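Local coordinates for extracellular solute-binding protein family 1 (PDB 4R2F) that binds sugars, here laminaribiose, as an extracellular solute-binding protein, and probably delivers them to an ABC-type importer, at residues G93-T98 / E323-F328; R233-V238 / S416-F421; Y331-L336 / P349-I354. All coordinates share one frame; numbering follows the deposited sequence.

Interaction 1: G93-T98 / E323-F328; sequences GPAVST and EASEEF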
loop_
_atom_site.group_PDB
_atom_site.type_symbol
_atom_site.label_atom_id
_atom_site.label_comp_id
_atom_site.label_asym_id
_atom_site.label_seq_id
_atom_site.Cartn_x
_atom_site.Cartn_y
_atom_site.Cartn_z
ATOM N N GLY A 93 14.195 -16.887 9.359
ATOM C CA GLY A 93 12.925 -16.267 8.998
ATOM C C GLY A 93 11.727 -17.025 9.553
ATOM O O GLY A 93 11.876 -18.084 10.194
ATOM N N PRO A 94 10.520 -16.498 9.294
ATOM C CA PRO A 94 9.304 -17.073 9.841
ATOM C C PRO A 94 8.768 -18.236 9.016
ATOM O O PRO A 94 9.238 -18.486 7.883
ATOM C CB PRO A 94 8.341 -15.899 9.771
ATOM C CG PRO A 94 8.718 -15.247 8.480
ATOM C CD PRO A 94 10.222 -15.343 8.429
ATOM N N ALA A 95 7.762 -18.914 9.566
ATOM C CA ALA A 95 6.994 -19.916 8.824
ATOM C C ALA A 95 5.931 -19.265 7.920
ATOM O O ALA A 95 5.643 -19.748 6.811
ATOM C CB ALA A 95 6.321 -20.876 9.801
ATOM N N VAL A 96 5.345 -18.186 8.427
ATOM C CA VAL A 96 4.273 -17.454 7.782
ATOM C C VAL A 96 4.469 -15.967 8.009
ATOM O O VAL A 96 4.926 -15.545 9.078
ATOM C CB VAL A 96 2.904 -17.803 8.414
ATOM C CG1 VAL A 96 1.765 -17.132 7.659
ATOM C CG2 VAL A 96 2.699 -19.307 8.474
ATOM N N SER A 97 4.079 -15.163 7.028
ATOM C CA SER A 97 4.128 -13.725 7.190
ATOM C C SER A 97 3.189 -12.950 6.294
ATOM O O SER A 97 2.720 -13.433 5.239
ATOM C CB SER A 97 5.573 -13.203 6.962
ATOM O OG SER A 97 5.854 -12.929 5.600
ATOM N N THR A 98 2.919 -11.726 6.728
ATOM C CA THR A 98 2.508 -10.666 5.828
ATOM C C THR A 98 3.780 -9.911 5.434
ATOM O O THR A 98 4.894 -10.345 5.721
ATOM C CB THR A 98 1.502 -9.712 6.484
ATOM O OG1 THR A 98 2.102 -9.044 7.617
ATOM C CG2 THR A 98 0.312 -10.474 6.932
ATOM N N GLU A 323 2.017 -28.703 7.322
ATOM C CA GLU A 323 0.619 -28.837 7.695
ATOM C C GLU A 323 0.178 -27.793 8.704
ATOM O O GLU A 323 -0.942 -27.282 8.631
ATOM C CB GLU A 323 0.337 -30.213 8.267
ATOM C CG GLU A 323 0.183 -31.292 7.223
ATOM C CD GLU A 323 -0.350 -32.578 7.814
ATOM O OE1 GLU A 323 -1.113 -32.538 8.818
ATOM O OE2 GLU A 323 0.010 -33.628 7.255
ATOM N N ALA A 324 1.039 -27.506 9.666
ATOM C CA ALA A 324 0.721 -26.507 10.672
ATOM C C ALA A 324 0.706 -25.091 10.084
ATOM O O ALA A 324 -0.170 -24.296 10.423
ATOM C CB ALA A 324 1.706 -26.593 11.838
ATOM N N SER A 325 1.666 -24.766 9.228
ATOM C CA SER A 325 1.628 -23.479 8.528
ATOM C C SER A 325 0.241 -23.318 7.868
ATOM O O SER A 325 -0.413 -22.302 8.032
ATOM C CB SER A 325 2.725 -23.398 7.477
ATOM O OG SER A 325 4.005 -23.358 8.069
ATOM N N GLU A 326 -0.214 -24.371 7.194
ATOM C CA GLU A 326 -1.468 -24.349 6.451
ATOM C C GLU A 326 -2.654 -24.192 7.369
ATOM O O GLU A 326 -3.540 -23.399 7.098
ATOM C CB GLU A 326 -1.595 -25.611 5.601
ATOM C CG GLU A 326 -0.675 -25.528 4.409
ATOM C CD GLU A 326 -0.319 -26.855 3.788
ATOM O OE1 GLU A 326 -0.714 -27.943 4.286
ATOM O OE2 GLU A 326 0.364 -26.785 2.757
ATOM N N GLU A 327 -2.658 -24.928 8.472
ATOM C CA GLU A 327 -3.706 -24.768 9.470
ATOM C C GLU A 327 -3.731 -23.362 10.046
ATOM O O GLU A 327 -4.809 -22.786 10.217
ATOM C CB GLU A 327 -3.550 -25.783 10.610
ATOM C CG GLU A 327 -3.931 -27.219 10.245
ATOM C CD GLU A 327 -5.361 -27.382 9.722
ATOM O OE1 GLU A 327 -6.319 -26.869 10.345
ATOM O OE2 GLU A 327 -5.529 -28.057 8.687
ATOM N N PHE A 328 -2.550 -22.806 10.339
ATOM C CA PHE A 328 -2.484 -21.471 10.888
ATOM C C PHE A 328 -3.117 -20.509 9.911
ATOM O O PHE A 328 -3.915 -19.667 10.319
ATOM C CB PHE A 328 -1.057 -20.979 11.190
ATOM C CG PHE A 328 -1.027 -19.536 11.660
ATOM C CD1 PHE A 328 -1.341 -19.209 12.968
ATOM C CD2 PHE A 328 -0.756 -18.504 10.774
ATOM C CE1 PHE A 328 -1.365 -17.898 13.391
ATOM C CE2 PHE A 328 -0.776 -17.185 11.184
ATOM C CZ PHE A 328 -1.090 -16.877 12.502
#
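S325 OG takes part in a hydrogen bond with T319 OG1, and the same atom rests on the methyl of A95, with OG 3.8 Å from A95 CB. The contact belongs to the two-lobed solute-binding fold: helix 322-335 packs against strand 96-97. That strand lies between strand 40-44, which runs parallel to it, and strand 306-316, which runs antiparallel. The strand order is that of class II periplasmic binding proteins, where a late strand returns into the sheet of the first lobe. Here 306-316 is that late strand.

S325 is the nearest point of the helix. Its CA is 6.4 Å from A95 CA, and both CB atoms point across the interface. The S325 hydroxyl is anti to its own carbonyl carbon (chi1 -68°). This turns OG to the A95 methyl and leaves CB for the next residue of the strand.

V96 meets S325 CB with one branch. Its CG2 lies 4.2 Å from S325 CB and also 4.2 Å from F328 CD2. One methyl therefore bridges two helix residues that are three positions apart. It meets the F328 ring obliquely. F328 CG is anti to the backbone N (chi1 175°), which carries the ring off the helix toward the strand. Around it, F328 also meets F42, F63 and Y332, with F63 edge-to-face, while V96 touches F42 and I313.

The next strand residue faces the other way. The S97 side chain points away from the helix, and its OG is hydrogen-bonded to Y316 OH. S97 OG also donates to T98 O at 2.8 Å, tilted 31° from that carbonyl plane.

Interaction 2: R233-V238 / S416-F421; sequences RNVEAV and SALTAF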
loop_
_atom_site.group_PDB
_atom_site.type_symbol
_atom_site.label_atom_id
_atom_site.label_comp_id
_atom_site.label_asym_id
_atom_site.label_seq_id
_atom_site.Cartn_x
_atom_site.Cartn_y
_atom_site.Cartn_z
ATOM N N ARG A 233 4.479 10.671 -20.332
ATOM C CA ARG A 233 3.453 10.884 -19.312
ATOM C C ARG A 233 4.073 10.844 -17.919
ATOM O O ARG A 233 3.644 11.554 -17.019
ATOM C CB ARG A 233 2.333 9.855 -19.393
ATOM C CG ARG A 233 1.519 9.900 -20.673
ATOM C CD ARG A 233 0.812 11.215 -20.806
ATOM N NE ARG A 233 -0.137 11.242 -21.910
ATOM C CZ ARG A 233 -1.411 10.872 -21.850
ATOM N NH1 ARG A 233 -1.948 10.374 -20.742
ATOM N NH2 ARG A 233 -2.155 10.990 -22.936
ATOM N N ASN A 234 5.076 10.002 -17.759
ATOM C CA ASN A 234 5.837 9.981 -16.542
ATOM C C ASN A 234 6.597 11.276 -16.342
ATOM O O ASN A 234 6.647 11.778 -15.233
ATOM C CB ASN A 234 6.792 8.803 -16.510
ATOM C CG ASN A 234 6.073 7.462 -16.434
ATOM O OD1 ASN A 234 4.871 7.399 -16.119
ATOM N ND2 ASN A 234 6.814 6.384 -16.679
ATOM N N VAL A 235 7.162 11.836 -17.401
ATOM C CA VAL A 235 7.935 13.078 -17.261
ATOM C C VAL A 235 7.032 14.190 -16.797
ATOM O O VAL A 235 7.372 14.945 -15.880
ATOM C CB VAL A 235 8.639 13.497 -18.578
ATOM C CG1 VAL A 235 9.285 14.871 -18.446
ATOM C CG2 VAL A 235 9.682 12.462 -18.957
ATOM N N GLU A 236 5.885 14.309 -17.441
ATOM C CA GLU A 236 4.899 15.298 -17.021
ATOM C C GLU A 236 4.472 15.167 -15.559
ATOM O O GLU A 236 4.236 16.175 -14.894
ATOM C CB GLU A 236 3.630 15.157 -17.827
ATOM C CG GLU A 236 3.344 16.257 -18.794
ATOM C CD GLU A 236 1.933 16.137 -19.292
ATOM O OE1 GLU A 236 1.171 17.107 -19.128
ATOM O OE2 GLU A 236 1.583 15.051 -19.804
ATOM N N ALA A 237 4.292 13.926 -15.112
ATOM C CA ALA A 237 3.862 13.643 -13.761
ATOM C C ALA A 237 4.911 14.138 -12.778
ATOM O O ALA A 237 4.582 14.804 -11.798
ATOM C CB ALA A 237 3.596 12.156 -13.582
ATOM N N VAL A 238 6.175 13.867 -13.089
ATOM C CA VAL A 238 7.268 14.288 -12.244
ATOM C C VAL A 238 7.457 15.799 -12.279
ATOM O O VAL A 238 7.739 16.393 -11.239
ATOM C CB VAL A 238 8.576 13.565 -12.592
ATOM C CG1 VAL A 238 9.742 14.121 -11.774
ATOM C CG2 VAL A 238 8.437 12.083 -12.296
ATOM N N SER A 416 16.203 13.946 -15.573
ATOM C CA SER A 416 17.371 13.399 -14.866
ATOM C C SER A 416 16.976 12.435 -13.745
ATOM O O SER A 416 17.601 11.387 -13.555
ATOM C CB SER A 416 18.267 14.518 -14.284
ATOM O OG SER A 416 18.699 15.433 -15.304
ATOM N N ALA A 417 15.994 12.832 -12.953
ATOM C CA ALA A 417 15.540 11.990 -11.842
ATOM C C ALA A 417 15.042 10.624 -12.375
ATOM O O ALA A 417 15.432 9.580 -11.877
ATOM C CB ALA A 417 14.456 12.706 -11.073
ATOM N N LEU A 418 14.222 10.681 -13.415
ATOM C CA LEU A 418 13.689 9.481 -14.060
ATOM C C LEU A 418 14.769 8.608 -14.691
ATOM O O LEU A 418 14.685 7.379 -14.641
ATOM C CB LEU A 418 12.648 9.888 -15.096
ATOM C CG LEU A 418 11.289 10.315 -14.532
ATOM C CD1 LEU A 418 10.424 11.037 -15.552
ATOM C CD2 LEU A 418 10.538 9.103 -13.971
ATOM N N THR A 419 15.800 9.236 -15.268
ATOM C CA THR A 419 16.908 8.500 -15.864
ATOM C C THR A 419 17.669 7.780 -14.781
ATOM O O THR A 419 18.018 6.609 -14.944
ATOM C CB THR A 419 17.841 9.433 -16.677
ATOM O OG1 THR A 419 17.054 10.059 -17.689
ATOM C CG2 THR A 419 18.969 8.676 -17.328
ATOM N N ALA A 420 17.910 8.456 -13.658
ATOM C CA ALA A 420 18.583 7.801 -12.518
ATOM C C ALA A 420 17.717 6.634 -11.992
ATOM O O ALA A 420 18.232 5.589 -11.606
ATOM C CB ALA A 420 18.866 8.803 -11.400
ATOM N N PHE A 421 16.403 6.840 -11.990
ATOM C CA PHE A 421 15.449 5.813 -11.553
ATOM C C PHE A 421 15.534 4.588 -12.496
ATOM O O PHE A 421 15.760 3.459 -12.048
ATOM C CB PHE A 421 14.041 6.444 -11.511
ATOM C CG PHE A 421 12.960 5.550 -10.950
ATOM C CD1 PHE A 421 13.240 4.600 -9.977
ATOM C CD2 PHE A 421 11.670 5.675 -11.407
ATOM C CE1 PHE A 421 12.252 3.789 -9.479
ATOM C CE2 PHE A 421 10.670 4.864 -10.910
ATOM C CZ PHE A 421 10.970 3.920 -9.946
#
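L418 overlaps V235 and V238 and accounts for about half of the 175 Å² buried here. This is helix-to-helix packing between helix 232-246 and the C-terminal helix 414-428. The axes of segments 233-238 and 416-421 approach to 10.5 Å. The helices cross steeply, at 121° between their N-to-C directions.

The CD1 methyl of L418 does most of the work. It presses on the backbone of the first helix, 3.6 Å from V235 CA, and also lies by N234 O. The V235 side chain touches with CG2, the branch anti to its carbonyl carbon. V238 also uses CG2, and its side chain runs past that of L418 in the opposite direction.

Of the N234 side chain, only CB joins the packing. Its amide is engaged elsewhere: ND2 donates to G219 O and V229 O, and OD1 is also hydrogen-bonded outside the two segments. F403 of helix 398-408 borders the contact and touches V238, A417 and L418.

L418 CG is anti to its carbonyl carbon (chi1 -76°), with both methyls directed at the first helix. V238 CG2 sits 4.0 Å from L418 CD1 and equally far from L418 CD2.

Interaction 3: Y331-L336 / P349-I354; sequences YYLGKL and PVFKSI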
loop_
_atom_site.group_PDB
_atom_site.type_symbol
_atom_site.label_atom_id
_atom_site.label_comp_id
_atom_site.label_asym_id
_atom_site.label_seq_id
_atom_site.Cartn_x
_atom_site.Cartn_y
_atom_site.Cartn_z
ATOM N N TYR A 331 -6.886 -20.801 9.787
ATOM C CA TYR A 331 -7.381 -20.231 11.037
ATOM C C TYR A 331 -7.359 -18.701 10.982
ATOM O O TYR A 331 -8.346 -18.026 11.312
ATOM C CB TYR A 331 -6.540 -20.769 12.216
ATOM C CG TYR A 331 -6.672 -19.954 13.482
ATOM C CD1 TYR A 331 -7.711 -20.180 14.398
ATOM C CD2 TYR A 331 -5.768 -18.940 13.754
ATOM C CE1 TYR A 331 -7.822 -19.411 15.554
ATOM C CE2 TYR A 331 -5.864 -18.177 14.898
ATOM C CZ TYR A 331 -6.889 -18.405 15.795
ATOM O OH TYR A 331 -6.923 -17.608 16.915
ATOM N N TYR A 332 -6.229 -18.142 10.551
ATOM C CA TYR A 332 -6.058 -16.682 10.598
ATOM C C TYR A 332 -7.024 -16.014 9.625
ATOM O O TYR A 332 -7.705 -15.073 9.990
ATOM C CB TYR A 332 -4.620 -16.299 10.308
ATOM C CG TYR A 332 -4.199 -14.883 10.696
ATOM C CD1 TYR A 332 -3.959 -14.546 12.030
ATOM C CD2 TYR A 332 -3.975 -13.906 9.723
ATOM C CE1 TYR A 332 -3.558 -13.260 12.389
ATOM C CE2 TYR A 332 -3.560 -12.618 10.061
ATOM C CZ TYR A 332 -3.351 -12.291 11.402
ATOM O OH TYR A 332 -2.919 -11.041 11.776
ATOM N N LEU A 333 -7.112 -16.518 8.398
ATOM C CA LEU A 333 -8.084 -15.954 7.436
ATOM C C LEU A 333 -9.522 -15.960 7.964
ATOM O O LEU A 333 -10.272 -15.012 7.725
ATOM C CB LEU A 333 -8.035 -16.712 6.118
ATOM C CG LEU A 333 -6.777 -16.482 5.307
ATOM C CD1 LEU A 333 -6.717 -17.514 4.208
ATOM C CD2 LEU A 333 -6.789 -15.071 4.748
ATOM N N GLY A 334 -9.874 -17.002 8.711
ATOM C CA GLY A 334 -11.195 -17.136 9.303
ATOM C C GLY A 334 -11.530 -16.115 10.386
ATOM O O GLY A 334 -12.690 -15.897 10.655
ATOM N N LYS A 335 -10.524 -15.486 10.996
ATOM C CA LYS A 335 -10.723 -14.503 12.059
ATOM C C LYS A 335 -10.544 -13.029 11.614
ATOM O O LYS A 335 -10.823 -12.071 12.373
ATOM C CB LYS A 335 -9.782 -14.835 13.238
ATOM C CG LYS A 335 -10.063 -16.195 13.896
ATOM C CD LYS A 335 -10.768 -16.101 15.242
ATOM C CE LYS A 335 -9.782 -15.789 16.366
ATOM N NZ LYS A 335 -10.373 -15.087 17.546
ATOM N N LEU A 336 -10.089 -12.847 10.381
ATOM C CA LEU A 336 -9.860 -11.492 9.838
ATOM C C LEU A 336 -11.030 -10.538 9.987
ATOM O O LEU A 336 -10.818 -9.352 10.216
ATOM C CB LEU A 336 -9.482 -11.549 8.353
ATOM C CG LEU A 336 -8.100 -12.100 8.053
ATOM C CD1 LEU A 336 -7.903 -12.013 6.552
ATOM C CD2 LEU A 336 -7.001 -11.364 8.797
ATOM N N PRO A 349 -11.154 -4.900 2.726
ATOM C CA PRO A 349 -11.155 -6.373 2.811
ATOM C C PRO A 349 -11.157 -7.047 1.446
ATOM O O PRO A 349 -11.413 -6.398 0.435
ATOM C CB PRO A 349 -12.460 -6.693 3.558
ATOM C CG PRO A 349 -13.327 -5.505 3.358
ATOM C CD PRO A 349 -12.442 -4.312 3.139
ATOM N N VAL A 350 -10.839 -8.340 1.421
ATOM C CA VAL A 350 -10.894 -9.123 0.180
ATOM C C VAL A 350 -12.043 -10.148 0.210
ATOM O O VAL A 350 -12.173 -10.981 -0.702
ATOM C CB VAL A 350 -9.570 -9.864 -0.118
ATOM C CG1 VAL A 350 -8.444 -8.856 -0.354
ATOM C CG2 VAL A 350 -9.223 -10.865 0.983
ATOM N N PHE A 351 -12.846 -10.072 1.260
ATOM C CA PHE A 351 -13.970 -10.979 1.467
ATOM C C PHE A 351 -15.277 -10.215 1.404
ATOM O O PHE A 351 -15.448 -9.199 2.066
ATOM C CB PHE A 351 -13.858 -11.676 2.815
ATOM C CG PHE A 351 -12.781 -12.723 2.863
ATOM C CD1 PHE A 351 -12.854 -13.857 2.064
ATOM C CD2 PHE A 351 -11.700 -12.586 3.713
ATOM C CE1 PHE A 351 -11.858 -14.819 2.109
ATOM C CE2 PHE A 351 -10.702 -13.541 3.755
ATOM C CZ PHE A 351 -10.778 -14.658 2.946
ATOM N N LYS A 352 -16.206 -10.738 0.608
ATOM C CA LYS A 352 -17.507 -10.094 0.372
ATOM C C LYS A 352 -18.310 -9.827 1.656
ATOM O O LYS A 352 -18.871 -8.740 1.825
ATOM C CB LYS A 352 -18.335 -10.942 -0.604
ATOM C CG LYS A 352 -19.671 -10.328 -0.941
ATOM C CD LYS A 352 -20.235 -10.866 -2.240
ATOM C CE LYS A 352 -21.236 -9.877 -2.814
ATOM N NZ LYS A 352 -22.309 -10.555 -3.581
ATOM N N SER A 353 -18.344 -10.808 2.560
ATOM C CA SER A 353 -19.068 -10.665 3.812
ATOM C C SER A 353 -18.543 -9.492 4.623
ATOM O O SER A 353 -19.309 -8.797 5.275
ATOM C CB SER A 353 -18.971 -11.942 4.650
ATOM O OG SER A 353 -17.617 -12.323 4.864
ATOM N N ILE A 354 -17.233 -9.274 4.601
ATOM C CA ILE A 354 -16.656 -8.171 5.372
ATOM C C ILE A 354 -17.050 -6.844 4.728
ATOM O O ILE A 354 -17.370 -5.886 5.432
ATOM C CB ILE A 354 -15.127 -8.285 5.504
ATOM C CG1 ILE A 354 -14.766 -9.615 6.160
ATOM C CG2 ILE A 354 -14.608 -7.133 6.349
ATOM C CD1 ILE A 354 -13.283 -9.928 6.260
#
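The aromatic contacts gather on one corner of the F351 ring, its CE2 atom. L336 CD1 meets that corner at the ring edge, near the ring plane, 4.2 Å from F351 CE2. L333 reaches the same atom with the other delta methyl: L333 CD2 is 4.3 Å from F351 CE2. The torsions explain the difference. In L336 the touching CD1 is anti to CA (chi2 -178°), a fully extended arm. In L333 it is CD1 that extends, and the bent-back CD2 makes the contact. The L333 carbonyl oxygen also approaches CE2, obliquely to the ring.

One face of the ring is covered from its own segment, where V350 CG2 stands 4.0 Å above the plane of F351, offset toward the rim. F351 also stacks with F132.

The parts joined are the C-terminal part of helix 322-335 with L336, and the segment that follows the short strand 348-349. That strand pairs antiparallel with the long strand 145-161 in the mixed sheet of the solute-binding fold. L333, L336 and V350 all touch 145-161, through V149, W151 and L153.

An aliphatic methyl makes a loose contact with the backbone. I354 reaches across with an extended chain, and its CD1 lies 4.4 Å from L336 C.

Among the backbone bonds, K335 N donates to Y332 O at 3.0 Å, while I354 N to F351 O is weak.

Overall arrangement
Interactions 1 and 3 are neighbours. Both use helix 322-335, the first through its opening turns and the third through segment 331-336, toward its C-terminal end. Their centres lie about 17 Å apart on the same side of the chain's centre. Along the chain, interaction 1 closes before interaction 3 opens. Interaction 2 is remote, on the opposite side. Its centre is about 40 Å from that of interaction 1 and 39 Å from that of interaction 3. The nearest atoms of interactions 1 and 2 are about 22 Å apart, those of 2 and 3 about 25 Å. Interaction 3 is nested in the loop that interaction 2 closes. The bound laminaribiose lies between the two lobes. T98 OG1 of interaction 1 is hydrogen-bonded to W47 NE1, and W47 belongs to the sugar pocket.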